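Local coordinates for protein folylpolyglutamate synthase (FolC) (Helicobacter pylori, PDB 6K8C) that probably adds glutamate to dihydropteroate and lengthens the polyglutamate tail of tetrahydrofolates, spending ATP at each addition, at residues I32-D37 and S116-Y121; L200-A205 and L216-N221; A237-M242 and I272-L277. One frame throughout, in Å; residues are numbered along the deposited sequence.

Contact 1: residues I32-D37 and S116-Y121; sequences IQIYKD and SSACSY
I34, on helix 28-41, buries about 70 Å² where helix 114-118 ends, and C119 and A118 supply the surface it meets. Both outer branches of the isoleucine take part. Its CG2 rests on the sulfur, 3.7 Å from C119 SG, while CD1 lies 3.9 Å from C119 CA. The thiol therefore sits against two methyls of one side chain, CD1 being also 3.9 Å from C119 SG. With chi2 at 167° the chain of I34 is extended, which carries CD1 on to A118: it comes 4.0 Å from A118 O and 4.3 Å from A118 CB, at the more open margin of the patch. No hydrogen bond crosses between the segments; they meet by van der Waals contact alone. L127 of helix 121-132 touches both I34 and C119, adding to the same apolar patch, and K19 NZ hydrogen-bonds to both C119 O and S116 O. Next to C119, the OG of S120 caps a backbone N of the following helix and its own N bonds to E123 OE1. The contact thus seats helix 28-41 against the short connection between helices 114-118 and 121-132, whose second helix starts with a capping box formed by S120 and E123.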
ATOM      1  N   ILE A  32     -17.134  -5.449 -14.273  1.00 36.21           N
ATOM      2  CA  ILE A  32     -18.354  -6.087 -13.780  1.00 39.23           C
ATOM      3  C   ILE A  32     -18.700  -7.283 -14.654  1.00 38.05           C
ATOM      4  O   ILE A  32     -19.053  -8.362 -14.157  1.00 39.16           O
ATOM      5  CB  ILE A  32     -19.509  -5.070 -13.723  1.00 41.07           C
ATOM      6  CG1 ILE A  32     -19.254  -4.028 -12.634  1.00 42.34           C
ATOM      7  CG2 ILE A  32     -20.836  -5.781 -13.467  1.00 45.79           C
ATOM      8  CD1 ILE A  32     -19.995  -2.727 -12.853  1.00 48.29           C
ATOM      9  N   GLN A  33     -18.566  -7.122 -15.972  1.00 43.96           N
ATOM     10  CA  GLN A  33     -18.803  -8.232 -16.886  1.00 34.69           C
ATOM     11  C   GLN A  33     -17.688  -9.268 -16.799  1.00 34.13           C
ATOM     12  O   GLN A  33     -17.959 -10.476 -16.807  1.00 35.11           O
ATOM     13  CB  GLN A  33     -18.942  -7.698 -18.312  1.00 47.39           C
ATOM     14  CG  GLN A  33     -19.277  -8.743 -19.352  1.00 49.30           C
ATOM     15  CD  GLN A  33     -19.232  -8.183 -20.762  1.00 51.50           C
ATOM     16  OE1 GLN A  33     -19.050  -6.980 -20.961  1.00 47.51           O
ATOM     17  NE2 GLN A  33     -19.393  -9.055 -21.750  1.00 53.30           N
ATOM     18  N   ILE A  34     -16.430  -8.820 -16.717  1.00 30.90           N
ATOM     19  CA  ILE A  34     -15.317  -9.758 -16.580  1.00 29.28           C
ATOM     20  C   ILE A  34     -15.524 -10.637 -15.355  1.00 29.68           C
ATOM     21  O   ILE A  34     -15.388 -11.866 -15.416  1.00 31.32           O
ATOM     22  CB  ILE A  34     -13.973  -9.008 -16.498  1.00 37.58           C
ATOM     23  CG1 ILE A  34     -13.576  -8.426 -17.856  1.00 36.52           C
ATOM     24  CG2 ILE A  34     -12.867  -9.943 -15.997  1.00 29.87           C
ATOM     25  CD1 ILE A  34     -12.437  -7.421 -17.764  1.00 32.14           C
ATOM     26  N   TYR A  35     -15.859 -10.013 -14.221  1.00 32.50           N
ATOM     27  CA  TYR A  35     -15.952 -10.755 -12.968  1.00 36.03           C
ATOM     28  C   TYR A  35     -17.110 -11.744 -12.996  1.00 32.12           C
ATOM     29  O   TYR A  35     -16.991 -12.862 -12.482  1.00 33.69           O
ATOM     30  CB  TYR A  35     -16.082  -9.786 -11.783  1.00 32.80           C
ATOM     31  CG  TYR A  35     -15.975 -10.493 -10.453  1.00 34.64           C
ATOM     32  CD1 TYR A  35     -14.834 -11.213 -10.126  1.00 32.23           C
ATOM     33  CD2 TYR A  35     -17.026 -10.479  -9.543  1.00 31.12           C
ATOM     34  CE1 TYR A  35     -14.734 -11.888  -8.930  1.00 32.96           C
ATOM     35  CE2 TYR A  35     -16.929 -11.150  -8.332  1.00 29.42           C
ATOM     36  CZ  TYR A  35     -15.779 -11.851  -8.037  1.00 33.60           C
ATOM     37  OH  TYR A  35     -15.667 -12.527  -6.845  1.00 38.15           O
ATOM     38  N   LYS A  36     -18.234 -11.354 -13.601  1.00 31.94           N
ATOM     39  CA  LYS A  36     -19.358 -12.276 -13.744  1.00 39.19           C
ATOM     40  C   LYS A  36     -18.951 -13.508 -14.541  1.00 37.03           C
ATOM     41  O   LYS A  36     -19.275 -14.641 -14.164  1.00 37.24           O
ATOM     42  CB  LYS A  36     -20.538 -11.565 -14.407  1.00 42.51           C
ATOM     43  CG  LYS A  36     -21.885 -11.839 -13.747  1.00 59.23           C
ATOM     44  CD  LYS A  36     -22.098 -10.950 -12.521  1.00 78.65           C
ATOM     45  CE  LYS A  36     -23.520 -11.067 -11.979  1.00 73.75           C
ATOM     46  NZ  LYS A  36     -23.922  -9.867 -11.193  1.00 68.55           N
ATOM     47  N   ASP A  37     -18.218 -13.304 -15.640  1.00 32.64           N
ATOM     48  CA  ASP A  37     -17.709 -14.431 -16.418  1.00 36.76           C
ATOM     49  C   ASP A  37     -16.743 -15.275 -15.603  1.00 37.34           C
ATOM     50  O   ASP A  37     -16.755 -16.509 -15.696  1.00 33.98           O
ATOM     51  CB  ASP A  37     -17.017 -13.932 -17.685  1.00 40.73           C
ATOM     52  CG  ASP A  37     -17.986 -13.364 -18.693  1.00 49.88           C
ATOM     53  OD1 ASP A  37     -19.200 -13.329 -18.404  1.00 42.74           O
ATOM     54  OD2 ASP A  37     -17.527 -12.952 -19.779  1.00 45.41           O
ATOM     55  N   SER A 116     -10.000 -12.856 -19.504  1.00 26.89           N
ATOM     56  CA  SER A 116      -8.649 -12.553 -19.047  1.00 32.64           C
ATOM     57  C   SER A 116      -7.919 -11.650 -20.033  1.00 39.85           C
ATOM     58  O   SER A 116      -7.168 -10.757 -19.625  1.00 34.49           O
ATOM     59  CB  SER A 116      -7.873 -13.846 -18.824  1.00 26.98           C
ATOM     60  OG  SER A 116      -8.403 -14.554 -17.717  1.00 35.33           O
ATOM     61  N   SER A 117      -8.119 -11.866 -21.334  1.00 33.42           N
ATOM     62  CA  SER A 117      -7.501 -10.985 -22.319  1.00 33.22           C
ATOM     63  C   SER A 117      -8.122  -9.599 -22.293  1.00 27.03           C
ATOM     64  O   SER A 117      -7.445  -8.612 -22.601  1.00 35.99           O
ATOM     65  CB  SER A 117      -7.617 -11.589 -23.720  1.00 42.54           C
ATOM     66  OG  SER A 117      -6.789 -12.727 -23.851  1.00 40.56           O
ATOM     67  N   ALA A 118      -9.401  -9.500 -21.925  1.00 30.63           N
ATOM     68  CA  ALA A 118     -10.053  -8.200 -21.839  1.00 29.28           C
ATOM     69  C   ALA A 118      -9.611  -7.401 -20.617  1.00 31.15           C
ATOM     70  O   ALA A 118      -9.848  -6.191 -20.568  1.00 32.94           O
ATOM     71  CB  ALA A 118     -11.573  -8.378 -21.819  1.00 32.49           C
ATOM     72  N   CYS A 119      -8.978  -8.044 -19.639  1.00 29.74           N
ATOM     73  CA  CYS A 119      -8.591  -7.354 -18.413  1.00 28.67           C
ATOM     74  C   CYS A 119      -7.549  -6.278 -18.676  1.00 32.34           C
ATOM     75  O   CYS A 119      -6.607  -6.474 -19.448  1.00 31.30           O
ATOM     76  CB  CYS A 119      -8.016  -8.343 -17.400  1.00 25.41           C
ATOM     77  SG  CYS A 119      -9.221  -9.312 -16.499  1.00 30.79           S
ATOM     78  N   SER A 120      -7.711  -5.144 -18.002  1.00 33.39           N
ATOM     79  CA  SER A 120      -6.588  -4.245 -17.799  1.00 31.95           C
ATOM     80  C   SER A 120      -5.553  -4.917 -16.897  1.00 26.18           C
ATOM     81  O   SER A 120      -5.799  -5.962 -16.291  1.00 27.98           O
ATOM     82  CB  SER A 120      -7.054  -2.932 -17.172  1.00 35.27           C
ATOM     83  OG  SER A 120      -7.318  -3.096 -15.783  1.00 31.69           O
ATOM     84  N   TYR A 121      -4.381  -4.286 -16.803  1.00 24.61           N
ATOM     85  CA  TYR A 121      -3.323  -4.785 -15.930  1.00 32.18           C
ATOM     86  C   TYR A 121      -3.833  -5.008 -14.506  1.00 27.61           C
ATOM     87  O   TYR A 121      -3.710  -6.107 -13.949  1.00 26.00           O
ATOM     88  CB  TYR A 121      -2.155  -3.795 -15.950  1.00 29.39           C
ATOM     89  CG  TYR A 121      -0.961  -4.157 -15.096  1.00 30.26           C
ATOM     90  CD1 TYR A 121      -0.904  -3.790 -13.756  1.00 34.39           C
ATOM     91  CD2 TYR A 121       0.127  -4.831 -15.638  1.00 27.39           C
ATOM     92  CE1 TYR A 121       0.189  -4.102 -12.978  1.00 35.15           C
ATOM     93  CE2 TYR A 121       1.228  -5.146 -14.866  1.00 36.36           C
ATOM     94  CZ  TYR A 121       1.255  -4.776 -13.535  1.00 35.48           C
ATOM     95  OH  TYR A 121       2.350  -5.078 -12.759  1.00 35.95           O
TER

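Contact 2: residues L200-A205 and L216-N221; sequences LVLNAA and LIVVQN
Chi1 of -171° swings CG of L216 opposite the backbone N, and chi2 of 59° leaves CD2 anti to CA, extended onto A205 in the C-terminal part of segment 200-205. L202 on the helix is likewise extended at its first torsion, chi1 -178°, so that its CD1 can approach V218 although its CB does not point directly at the strand. These two pairs join the last two elements of a beta-alpha-beta unit, strand 191-194, helix 199-211 and strand 215-218, within the P-loop NTPase-like Mur ligase middle domain.

The helix segment and the strand run in opposing senses, as the pairing of L202 with V218 and A205 with L216 requires; residues three apart in the helix face residues two apart in the strand. Strand 215-218 forms one margin of its sheet and is bonded through its backbone to strand 191-194, by I217 to S192 and I194. L216 and V218 face the helix, whereas I217 lies against helix 241-254, so the strand is packed between two helices.

The inner pair is the more tightly packed. A205 is buried, and I194 touches both it and L216, bringing all three elements of the unit together. The outer pair is looser, with L202 CD1 4.4 Å from V218 CG2 at a partly solvent-exposed margin. No hydrogen bond passes between helix and strand here. A single methyl serves the inner pair: L216 CD2 lies 4.0 Å from A205 CB and 3.8 Å from A205 O.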
ATOM      1  N   LEU A 200     -14.972  17.332   6.851  1.00 27.38           N
ATOM      2  CA  LEU A 200     -15.874  17.189   5.710  1.00 38.24           C
ATOM      3  C   LEU A 200     -15.967  15.740   5.244  1.00 34.85           C
ATOM      4  O   LEU A 200     -17.024  15.310   4.771  1.00 34.66           O
ATOM      5  CB  LEU A 200     -15.437  18.101   4.557  1.00 38.81           C
ATOM      6  CG  LEU A 200     -14.196  17.795   3.716  1.00 50.57           C
ATOM      7  CD1 LEU A 200     -14.563  17.023   2.453  1.00 54.85           C
ATOM      8  CD2 LEU A 200     -13.483  19.092   3.358  1.00 57.99           C
ATOM      9  N   VAL A 201     -14.881  14.973   5.379  1.00 32.35           N
ATOM     10  CA  VAL A 201     -14.905  13.578   4.948  1.00 31.46           C
ATOM     11  C   VAL A 201     -15.773  12.744   5.885  1.00 33.05           C
ATOM     12  O   VAL A 201     -16.573  11.916   5.434  1.00 29.85           O
ATOM     13  CB  VAL A 201     -13.472  13.024   4.848  1.00 31.79           C
ATOM     14  CG1 VAL A 201     -13.484  11.529   4.508  1.00 29.73           C
ATOM     15  CG2 VAL A 201     -12.677  13.804   3.802  1.00 36.51           C
ATOM     16  N   LEU A 202     -15.636  12.950   7.197  1.00 30.64           N
ATOM     17  CA  LEU A 202     -16.510  12.262   8.145  1.00 30.58           C
ATOM     18  C   LEU A 202     -17.971  12.622   7.903  1.00 35.14           C
ATOM     19  O   LEU A 202     -18.850  11.751   7.946  1.00 30.21           O
ATOM     20  CB  LEU A 202     -16.103  12.599   9.583  1.00 29.05           C
ATOM     21  CG  LEU A 202     -16.901  11.903  10.691  1.00 34.06           C
ATOM     22  CD1 LEU A 202     -16.952  10.389  10.490  1.00 32.68           C
ATOM     23  CD2 LEU A 202     -16.345  12.248  12.071  1.00 41.41           C
ATOM     24  N   ASN A 203     -18.248  13.904   7.645  1.00 30.82           N
ATOM     25  CA  ASN A 203     -19.607  14.334   7.327  1.00 34.91           C
ATOM     26  C   ASN A 203     -20.126  13.632   6.080  1.00 32.18           C
ATOM     27  O   ASN A 203     -21.260  13.140   6.054  1.00 39.43           O
ATOM     28  CB  ASN A 203     -19.644  15.853   7.134  1.00 36.02           C
ATOM     29  CG  ASN A 203     -19.862  16.600   8.429  1.00 42.30           C
ATOM     30  OD1 ASN A 203     -20.442  16.067   9.372  1.00 43.93           O
ATOM     31  ND2 ASN A 203     -19.401  17.847   8.481  1.00 46.40           N
ATOM     32  N   ALA A 204     -19.309  13.586   5.026  1.00 29.61           N
ATOM     33  CA  ALA A 204     -19.732  12.922   3.797  1.00 40.90           C
ATOM     34  C   ALA A 204     -20.000  11.443   4.037  1.00 36.73           C
ATOM     35  O   ALA A 204     -20.988  10.892   3.533  1.00 33.88           O
ATOM     36  CB  ALA A 204     -18.676  13.110   2.708  1.00 29.03           C
ATOM     37  N   ALA A 205     -19.142  10.787   4.823  1.00 36.84           N
ATOM     38  CA  ALA A 205     -19.322   9.367   5.111  1.00 29.59           C
ATOM     39  C   ALA A 205     -20.590   9.117   5.920  1.00 33.13           C
ATOM     40  O   ALA A 205     -21.326   8.160   5.649  1.00 32.63           O
ATOM     41  CB  ALA A 205     -18.100   8.824   5.851  1.00 24.95           C
ATOM     42  N   LEU A 216     -21.787   2.458  10.288  1.00 31.29           N
ATOM     43  CA  LEU A 216     -20.480   3.092  10.203  1.00 35.88           C
ATOM     44  C   LEU A 216     -19.868   3.096  11.597  1.00 37.56           C
ATOM     45  O   LEU A 216     -20.418   3.711  12.513  1.00 34.49           O
ATOM     46  CB  LEU A 216     -20.614   4.513   9.655  1.00 37.82           C
ATOM     47  CG  LEU A 216     -19.359   5.297   9.294  1.00 37.44           C
ATOM     48  CD1 LEU A 216     -18.547   4.555   8.232  1.00 33.81           C
ATOM     49  CD2 LEU A 216     -19.751   6.696   8.819  1.00 34.69           C
ATOM     50  N   ILE A 217     -18.757   2.388  11.766  1.00 25.24           N
ATOM     51  CA  ILE A 217     -18.073   2.296  13.051  1.00 27.71           C
ATOM     52  C   ILE A 217     -16.938   3.310  13.036  1.00 33.99           C
ATOM     53  O   ILE A 217     -15.946   3.134  12.326  1.00 29.47           O
ATOM     54  CB  ILE A 217     -17.551   0.880  13.321  1.00 29.06           C
ATOM     55  CG1 ILE A 217     -18.714  -0.108  13.440  1.00 29.78           C
ATOM     56  CG2 ILE A 217     -16.713   0.853  14.593  1.00 39.41           C
ATOM     57  CD1 ILE A 217     -18.282  -1.560  13.294  1.00 28.28           C
ATOM     58  N   VAL A 218     -17.068   4.364  13.832  1.00 27.62           N
ATOM     59  CA  VAL A 218     -16.104   5.457  13.832  1.00 29.23           C
ATOM     60  C   VAL A 218     -15.015   5.147  14.850  1.00 30.31           C
ATOM     61  O   VAL A 218     -15.291   4.997  16.043  1.00 30.86           O
ATOM     62  CB  VAL A 218     -16.792   6.795  14.138  1.00 32.87           C
ATOM     63  CG1 VAL A 218     -15.788   7.930  14.121  1.00 36.44           C
ATOM     64  CG2 VAL A 218     -17.915   7.049  13.132  1.00 34.45           C
ATOM     65  N   VAL A 219     -13.775   5.051  14.382  1.00 29.04           N
ATOM     66  CA  VAL A 219     -12.655   4.754  15.269  1.00 26.31           C
ATOM     67  C   VAL A 219     -12.317   5.999  16.073  1.00 29.71           C
ATOM     68  O   VAL A 219     -12.094   7.075  15.506  1.00 28.10           O
ATOM     69  CB  VAL A 219     -11.440   4.264  14.468  1.00 24.44           C
ATOM     70  CG1 VAL A 219     -10.237   4.129  15.381  1.00 27.80           C
ATOM     71  CG2 VAL A 219     -11.754   2.929  13.805  1.00 25.77           C
ATOM     72  N   GLN A 220     -12.286   5.856  17.396  1.00 27.82           N
ATOM     73  CA  GLN A 220     -11.915   6.963  18.267  1.00 31.37           C
ATOM     74  C   GLN A 220     -10.476   7.393  18.012  1.00 36.29           C
ATOM     75  O   GLN A 220      -9.595   6.563  17.763  1.00 28.03           O
ATOM     76  CB  GLN A 220     -12.070   6.557  19.732  1.00 33.05           C
ATOM     77  CG  GLN A 220     -13.499   6.487  20.223  1.00 38.04           C
ATOM     78  CD  GLN A 220     -13.598   6.805  21.704  1.00 58.74           C
ATOM     79  OE1 GLN A 220     -12.944   6.166  22.532  1.00 51.79           O
ATOM     80  NE2 GLN A 220     -14.407   7.804  22.043  1.00 48.26           N
ATOM     81  N   ASN A 221     -10.236   8.703  18.089  1.00 30.49           N
ATOM     82  CA  ASN A 221      -8.892   9.254  17.924  1.00 29.15           C
ATOM     83  C   ASN A 221      -8.149   9.051  19.241  1.00 31.07           C
ATOM     84  O   ASN A 221      -8.023   9.950  20.077  1.00 29.14           O
ATOM     85  CB  ASN A 221      -8.954  10.721  17.511  1.00 25.31           C
ATOM     86  CG  ASN A 221      -7.601  11.262  17.083  1.00 34.97           C
ATOM     87  OD1 ASN A 221      -6.557  10.771  17.513  1.00 34.91           O
ATOM     88  ND2 ASN A 221      -7.615  12.272  16.224  1.00 34.36           N
TER

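Contact 3: residues A237-M242 and I272-L277; sequences ARFLAM and IGRCEL. With CIT (citric acid), chain B.
R238, which packs on R274, and C275 meet on a single oxygen, D285 OD2: R238 NE forms a salt bridge with it and C275 N donates a hydrogen bond. The bond from R274 NH1 to I272 O, 3.0 Å long at 156°, steadies the far end of R274. That carbonyl lies in the guanidinium plane, which helps fix the group's rotation. The R238 guanidinium presents a face to the R274 chain: R274 CG lies 3.7 Å from R238 NH2, above the plane and displaced toward its rim. The two guanidinium planes are 53° apart. R238 leaves its backbone with CG anti to N (chi1 174°) and bends at chi2, setting CG over the centre of the F239 ring, while F239 CE1 is 4.2 Å from R274 CG.

Both guanidinium groups reach a bound citrate, probably from the crystallisation liquor, through straight but weak bonds: R238 NH1 to CIT O6 and R274 NH2 to CIT O7, each 3.5 Å. The citrate also bonds to G57 N and S60 OG of the P-loop. Two arginines, one from each domain, converging on an anion at a phosphate-binding loop are consistent with a cleft suited to negatively charged substrates such as ATP.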
ATOM      1  N   ALA A 237       8.160   2.942  14.803  1.00 42.54           N
ATOM      2  CA  ALA A 237       7.718   4.310  14.544  1.00 46.30           C
ATOM      3  C   ALA A 237       7.450   4.565  13.068  1.00 34.91           C
ATOM      4  O   ALA A 237       6.819   5.574  12.728  1.00 34.69           O
ATOM      5  CB  ALA A 237       8.755   5.311  15.053  1.00 55.08           C
ATOM      6  N   ARG A 238       7.917   3.676  12.187  1.00 38.31           N
ATOM      7  CA  ARG A 238       7.659   3.834  10.761  1.00 31.95           C
ATOM      8  C   ARG A 238       6.166   3.829  10.453  1.00 30.31           C
ATOM      9  O   ARG A 238       5.729   4.452   9.478  1.00 33.71           O
ATOM     10  CB  ARG A 238       8.376   2.726   9.980  1.00 31.42           C
ATOM     11  CG  ARG A 238       8.079   2.699   8.487  1.00 33.52           C
ATOM     12  CD  ARG A 238       8.527   3.994   7.848  1.00 35.41           C
ATOM     13  NE  ARG A 238       8.237   4.071   6.418  1.00 34.90           N
ATOM     14  CZ  ARG A 238       7.036   4.313   5.905  1.00 34.96           C
ATOM     15  NH1 ARG A 238       5.983   4.477   6.701  1.00 37.19           N
ATOM     16  NH2 ARG A 238       6.883   4.389   4.592  1.00 33.83           N
ATOM     17  N   PHE A 239       5.365   3.162  11.278  1.00 30.49           N
ATOM     18  CA  PHE A 239       3.939   3.008  11.024  1.00 34.72           C
ATOM     19  C   PHE A 239       3.130   3.758  12.076  1.00 35.15           C
ATOM     20  O   PHE A 239       3.414   3.656  13.272  1.00 36.82           O
ATOM     21  CB  PHE A 239       3.557   1.530  11.007  1.00 31.16           C
ATOM     22  CG  PHE A 239       4.391   0.708  10.070  1.00 31.16           C
ATOM     23  CD1 PHE A 239       4.206   0.795   8.701  1.00 37.06           C
ATOM     24  CD2 PHE A 239       5.369  -0.141  10.558  1.00 34.40           C
ATOM     25  CE1 PHE A 239       4.975   0.037   7.829  1.00 33.39           C
ATOM     26  CE2 PHE A 239       6.145  -0.899   9.691  1.00 45.06           C
ATOM     27  CZ  PHE A 239       5.945  -0.806   8.326  1.00 37.20           C
ATOM     28  N   LEU A 240       2.134   4.514  11.619  1.00 32.29           N
ATOM     29  CA  LEU A 240       1.253   5.239  12.527  1.00 35.46           C
ATOM     30  C   LEU A 240       0.527   4.272  13.450  1.00 38.52           C
ATOM     31  O   LEU A 240      -0.049   3.278  13.000  1.00 30.40           O
ATOM     32  CB  LEU A 240       0.234   6.062  11.738  1.00 41.74           C
ATOM     33  CG  LEU A 240       0.633   7.453  11.250  1.00 57.14           C
ATOM     34  CD1 LEU A 240      -0.452   8.025  10.347  1.00 62.49           C
ATOM     35  CD2 LEU A 240       0.901   8.376  12.430  1.00 46.55           C
ATOM     36  N   ALA A 241       0.551   4.573  14.749  1.00 33.74           N
ATOM     37  CA  ALA A 241      -0.132   3.720  15.715  1.00 26.01           C
ATOM     38  C   ALA A 241      -1.618   3.605  15.395  1.00 24.96           C
ATOM     39  O   ALA A 241      -2.216   2.541  15.583  1.00 26.49           O
ATOM     40  CB  ALA A 241       0.078   4.257  17.133  1.00 28.64           C
ATOM     41  N   MET A 242      -2.225   4.682  14.887  1.00 23.80           N
ATOM     42  CA  MET A 242      -3.651   4.645  14.568  1.00 29.30           C
ATOM     43  C   MET A 242      -3.972   3.593  13.509  1.00 25.64           C
ATOM     44  O   MET A 242      -5.079   3.035  13.501  1.00 25.03           O
ATOM     45  CB  MET A 242      -4.119   6.025  14.109  1.00 26.65           C
ATOM     46  CG  MET A 242      -5.626   6.135  13.870  1.00 33.76           C
ATOM     47  SD  MET A 242      -6.642   5.890  15.351  1.00 40.61           S
ATOM     48  CE  MET A 242      -5.729   6.827  16.546  1.00 28.72           C
ATOM     49  N   ILE A 272       7.526  -4.811   2.631  1.00 36.66           N
ATOM     50  CA  ILE A 272       8.573  -4.649   1.635  1.00 37.58           C
ATOM     51  C   ILE A 272       8.589  -3.206   1.148  1.00 30.45           C
ATOM     52  O   ILE A 272       7.542  -2.607   0.875  1.00 36.06           O
ATOM     53  CB  ILE A 272       8.361  -5.642   0.479  1.00 32.18           C
ATOM     54  CG1 ILE A 272       8.671  -7.067   0.950  1.00 34.66           C
ATOM     55  CG2 ILE A 272       9.223  -5.272  -0.720  1.00 36.14           C
ATOM     56  CD1 ILE A 272       8.044  -8.158   0.089  1.00 31.47           C
ATOM     57  N   GLY A 273       9.785  -2.636   1.049  1.00 31.18           N
ATOM     58  CA  GLY A 273       9.919  -1.272   0.591  1.00 34.61           C
ATOM     59  C   GLY A 273       9.692  -0.221   1.649  1.00 36.11           C
ATOM     60  O   GLY A 273       9.645   0.968   1.317  1.00 35.02           O
ATOM     61  N   ARG A 274       9.534  -0.618   2.908  1.00 28.39           N
ATOM     62  CA  ARG A 274       9.400   0.305   4.030  1.00 31.89           C
ATOM     63  C   ARG A 274      10.573   0.068   4.966  1.00 37.48           C
ATOM     64  O   ARG A 274      10.688  -1.017   5.548  1.00 35.44           O
ATOM     65  CB  ARG A 274       8.074   0.102   4.771  1.00 37.97           C
ATOM     66  CG  ARG A 274       6.871   0.767   4.119  1.00 37.17           C
ATOM     67  CD  ARG A 274       6.406   0.001   2.891  1.00 37.52           C
ATOM     68  NE  ARG A 274       5.055   0.382   2.497  1.00 40.42           N
ATOM     69  CZ  ARG A 274       4.321  -0.275   1.605  1.00 41.78           C
ATOM     70  NH1 ARG A 274       4.808  -1.353   1.006  1.00 47.58           N
ATOM     71  NH2 ARG A 274       3.099   0.146   1.312  1.00 59.92           N
ATOM     72  N   CYS A 275      11.447   1.069   5.095  1.00 29.38           N
ATOM     73  CA  CYS A 275      12.626   0.968   5.951  1.00 24.73           C
ATOM     74  C   CYS A 275      13.432  -0.295   5.639  1.00 36.58           C
ATOM     75  O   CYS A 275      13.796  -1.070   6.527  1.00 41.50           O
ATOM     76  CB  CYS A 275      12.217   1.007   7.419  1.00 47.64           C
ATOM     77  SG  CYS A 275      13.400   1.832   8.443  1.00 69.52           S
ATOM     78  N   GLU A 276      13.707  -0.501   4.357  1.00 29.42           N
ATOM     79  CA  GLU A 276      14.280  -1.748   3.868  1.00 34.42           C
ATOM     80  C   GLU A 276      15.736  -1.542   3.468  1.00 35.91           C
ATOM     81  O   GLU A 276      16.044  -0.659   2.662  1.00 33.87           O
ATOM     82  CB  GLU A 276      13.483  -2.278   2.678  1.00 38.30           C
ATOM     83  CG  GLU A 276      14.027  -3.590   2.115  1.00 42.31           C
ATOM     84  CD  GLU A 276      12.926  -4.520   1.659  1.00 44.82           C
ATOM     85  OE1 GLU A 276      13.174  -5.328   0.741  1.00 59.39           O
ATOM     86  OE2 GLU A 276      11.812  -4.446   2.220  1.00 42.85           O
ATOM     87  N   LEU A 277      16.621  -2.355   4.033  1.00 32.57           N
ATOM     88  CA  LEU A 277      18.035  -2.338   3.666  1.00 36.06           C
ATOM     89  C   LEU A 277      18.208  -3.200   2.427  1.00 38.70           C
ATOM     90  O   LEU A 277      18.301  -4.425   2.521  1.00 42.51           O
ATOM     91  CB  LEU A 277      18.897  -2.848   4.813  1.00 40.56           C
ATOM     92  CG  LEU A 277      19.651  -1.847   5.689  1.00 46.87           C
ATOM     93  CD1 LEU A 277      20.645  -2.581   6.573  1.00 49.22           C
ATOM     94  CD2 LEU A 277      20.353  -0.783   4.858  1.00 36.70           C
TER
HETATM   95  C1  CIT B 501       3.536   5.106   2.233  1.00 59.85           C
HETATM   96  O1  CIT B 501       2.757   5.124   1.254  1.00 71.54           O
HETATM   97  O2  CIT B 501       3.996   6.184   2.666  1.00 61.07           O
HETATM   98  C2  CIT B 501       3.895   3.791   2.879  1.00 52.92           C
HETATM   99  C3  CIT B 501       2.704   3.427   3.751  1.00 66.18           C
HETATM  100  O7  CIT B 501       1.669   2.888   2.890  1.00 58.83           O
HETATM  101  C4  CIT B 501       3.014   2.413   4.835  1.00 56.75           C
HETATM  102  C5  CIT B 501       1.685   2.284   5.532  1.00 57.83           C
HETATM  103  O3  CIT B 501       0.734   1.724   4.941  1.00 39.54           O
HETATM  104  O4  CIT B 501       1.519   2.771   6.678  1.00 47.16           O
HETATM  105  C6  CIT B 501       2.185   4.675   4.453  1.00 61.84           C
HETATM  106  O5  CIT B 501       1.090   5.200   4.136  1.00 58.04           O
HETATM  107  O6  CIT B 501       2.872   5.195   5.361  1.00 62.90           O

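How the contacts relate
From the N terminus the three contacts follow in series, and none nests in or crosses another. Contact 1 closes a loop of 78 residues, which includes strand 48-53 and helix 58-70, by bringing helix 28-41 to the turn after helix 114-118. Contact 2 closes a loop of only ten, folding helix 199-211 onto 215-218, an outermost strand of the eight-stranded sheet. Contact 3 spans 29 residues and bridges the Mur ligase middle and glutamate ligase domains. Contacts 2 and 3 touch: M242 SD lies 4.0 Å from V219 CG1, linking the end of that strand to the start of helix 241-254. Contact 1 stands apart, its centre about 34 Å from that of contact 3.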